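Side-chain contact in putative Fe-S biosynthesis protein (PDB 2QGO), which probably takes part in the biosynthesis of iron-sulphur clusters, although its exact role is not established: residues Val13-Arg18 and Met90-Gly95. Sequence-based numbering, arbitrary orientation.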
loop_
_atom_site.group_PDB
_atom_site.type_symbol
_atom_site.label_atom_id
_atom_site.label_comp_id
_atom_site.label_asym_id
_atom_site.label_seq_id
_atom_site.Cartn_x
_atom_site.Cartn_y
_atom_site.Cartn_z
ATOM N N VAL A 13 -8.733 -1.960 -8.804
ATOM C CA VAL A 13 -8.816 -0.591 -9.308
ATOM C C VAL A 13 -10.179 0.029 -8.978
ATOM O O VAL A 13 -10.259 1.162 -8.494
ATOM C CB VAL A 13 -8.605 -0.546 -10.843
ATOM C CG1 VAL A 13 -9.033 0.813 -11.396
ATOM C CG2 VAL A 13 -7.147 -0.815 -11.168
ATOM N N ASP A 14 -11.249 -0.712 -9.247
ATOM C CA ASP A 14 -12.591 -0.220 -8.956
ATOM C C ASP A 14 -12.717 0.112 -7.480
ATOM O O ASP A 14 -13.221 1.172 -7.112
ATOM C CB ASP A 14 -13.648 -1.259 -9.315
ATOM C CG ASP A 14 -13.925 -1.310 -10.794
ATOM O OD1 ASP A 14 -13.491 -0.385 -11.525
ATOM O OD2 ASP A 14 -14.589 -2.277 -11.229
ATOM N N TYR A 15 -12.248 -0.802 -6.639
ATOM C CA TYR A 15 -12.316 -0.600 -5.200
ATOM C C TYR A 15 -11.553 0.664 -4.776
ATOM O O TYR A 15 -12.095 1.523 -4.080
ATOM C CB TYR A 15 -11.762 -1.834 -4.477
ATOM C CG TYR A 15 -11.716 -1.685 -2.973
ATOM C CD1 TYR A 15 -12.881 -1.691 -2.212
ATOM C CD2 TYR A 15 -10.501 -1.496 -2.316
ATOM C CE1 TYR A 15 -12.837 -1.506 -0.817
ATOM C CE2 TYR A 15 -10.443 -1.309 -0.934
ATOM C CZ TYR A 15 -11.615 -1.314 -0.189
ATOM O OH TYR A 15 -11.546 -1.104 1.171
ATOM N N LEU A 16 -10.297 0.776 -5.193
ATOM C CA LEU A 16 -9.501 1.950 -4.839
ATOM C C LEU A 16 -10.242 3.220 -5.247
ATOM O O LEU A 16 -10.170 4.239 -4.556
ATOM C CB LEU A 16 -8.126 1.881 -5.509
ATOM C CG LEU A 16 -7.281 0.681 -5.047
ATOM C CD1 LEU A 16 -5.978 0.607 -5.829
ATOM C CD2 LEU A 16 -7.000 0.800 -3.564
ATOM N N LYS A 17 -10.956 3.140 -6.371
ATOM C CA LYS A 17 -11.749 4.255 -6.879
ATOM C C LYS A 17 -12.942 4.553 -5.963
ATOM O O LYS A 17 -13.211 5.715 -5.654
ATOM C CB LYS A 17 -12.266 3.943 -8.283
ATOM C CG LYS A 17 -11.330 4.334 -9.411
ATOM C CD LYS A 17 -11.869 3.831 -10.763
ATOM C CE LYS A 17 -10.950 4.227 -11.901
ATOM N NZ LYS A 17 -11.260 3.525 -13.197
ATOM N N ARG A 18 -13.662 3.512 -5.546
ATOM C CA ARG A 18 -14.811 3.688 -4.652
ATOM C C ARG A 18 -14.361 4.334 -3.350
ATOM O O ARG A 18 -15.144 4.982 -2.664
ATOM C CB ARG A 18 -15.462 2.345 -4.306
ATOM C CG ARG A 18 -16.032 1.581 -5.483
ATOM C CD ARG A 18 -16.798 0.344 -5.002
ATOM N NE ARG A 18 -16.535 -0.817 -5.846
ATOM C CZ ARG A 18 -15.761 -1.838 -5.493
ATOM N NH1 ARG A 18 -15.174 -1.854 -4.307
ATOM N NH2 ARG A 18 -15.559 -2.843 -6.329
ATOM N N MET A 90 -2.187 -6.789 -6.974
ATOM C CA MET A 90 -3.101 -6.422 -5.898
ATOM C C MET A 90 -4.498 -6.732 -6.437
ATOM O O MET A 90 -4.877 -6.285 -7.512
ATOM C CB MET A 90 -2.983 -4.931 -5.544
ATOM C CG MET A 90 -3.788 -4.514 -4.294
ATOM S SD MET A 90 -3.093 -5.115 -2.713
ATOM C CE MET A 90 -1.751 -3.876 -2.443
ATOM N N ASP A 91 -5.255 -7.522 -5.692
ATOM C CA ASP A 91 -6.601 -7.892 -6.108
ATOM C C ASP A 91 -7.599 -7.555 -5.007
ATOM O O ASP A 91 -7.210 -7.206 -3.891
ATOM C CB ASP A 91 -6.638 -9.388 -6.430
ATOM C CG ASP A 91 -7.959 -9.829 -7.012
ATOM O OD1 ASP A 91 -8.622 -9.019 -7.696
ATOM O OD2 ASP A 91 -8.335 -11.003 -6.799
ATOM N N TYR A 92 -8.882 -7.647 -5.331
ATOM C CA TYR A 92 -9.937 -7.361 -4.373
ATOM C C TYR A 92 -11.079 -8.352 -4.574
ATOM O O TYR A 92 -11.602 -8.480 -5.674
ATOM C CB TYR A 92 -10.476 -5.933 -4.558
ATOM C CG TYR A 92 -11.461 -5.535 -3.476
ATOM C CD1 TYR A 92 -11.016 -5.161 -2.212
ATOM C CD2 TYR A 92 -12.839 -5.619 -3.687
ATOM C CE1 TYR A 92 -11.916 -4.884 -1.173
ATOM C CE2 TYR A 92 -13.753 -5.343 -2.649
ATOM C CZ TYR A 92 -13.281 -4.979 -1.397
ATOM O OH TYR A 92 -14.157 -4.717 -0.364
ATOM N N ASN A 93 -11.454 -9.060 -3.515
ATOM C CA ASN A 93 -12.554 -10.029 -3.577
ATOM C C ASN A 93 -12.840 -10.527 -2.167
ATOM O O ASN A 93 -11.970 -10.474 -1.300
ATOM C CB ASN A 93 -12.214 -11.199 -4.527
ATOM C CG ASN A 93 -11.004 -11.998 -4.084
ATOM O OD1 ASN A 93 -11.117 -12.960 -3.314
ATOM N ND2 ASN A 93 -9.828 -11.603 -4.570
ATOM N N ALA A 94 -14.059 -10.996 -1.922
ATOM C CA ALA A 94 -14.406 -11.455 -0.580
ATOM C C ALA A 94 -14.305 -10.266 0.388
ATOM O O ALA A 94 -14.023 -10.441 1.578
ATOM C CB ALA A 94 -13.453 -12.562 -0.147
ATOM N N GLY A 95 -14.520 -9.063 -0.142
ATOM C CA GLY A 95 -14.458 -7.854 0.660
ATOM C C GLY A 95 -13.083 -7.447 1.161
ATOM O O GLY A 95 -12.977 -6.649 2.097
#
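Tyr15 lays one face of its phenol ring over a face of Tyr92 in an offset stack, with centroids 3.9 Å apart and planes only 9° from parallel. Although the ring planes nearly match, the two side chains cross at about a right angle, and the long axes of the rings diverge. Tyr92 CE1 sits 3.4 Å above the Tyr15 plane, over the middle of that ring, whereas Tyr15 CD1 lies over the face of Tyr92 near its rim, 3.4 Å from Tyr92 CZ. The overlap continues down the stem of Tyr15, whose CB makes a CH-pi contact 4.0 Å from the centroid of the Tyr92 ring. Both tyrosines hold CG anti to the backbone N (chi1 177° in Tyr15, -173° in Tyr92), which carries each ring across from its own backbone and lets the faces meet. Arg18, one helical turn on, bends at chi3 and brings NH1 to the in-plane edge of Tyr15; the same atom approaches Tyr92 CE2 obliquely at 4.1 Å. Through the two tyrosines, helix 10-18 packs at the surface against the end of strand 88-93, with Leu97 of the adjacent strand 96-101 also touching Tyr15. No hydrogen bond links the two segments, which implies that their direct attachment rests on dispersion and ring stacking; Arg18 adds van der Waals contact at the margin, its placement not amounting to a cation-pi interaction.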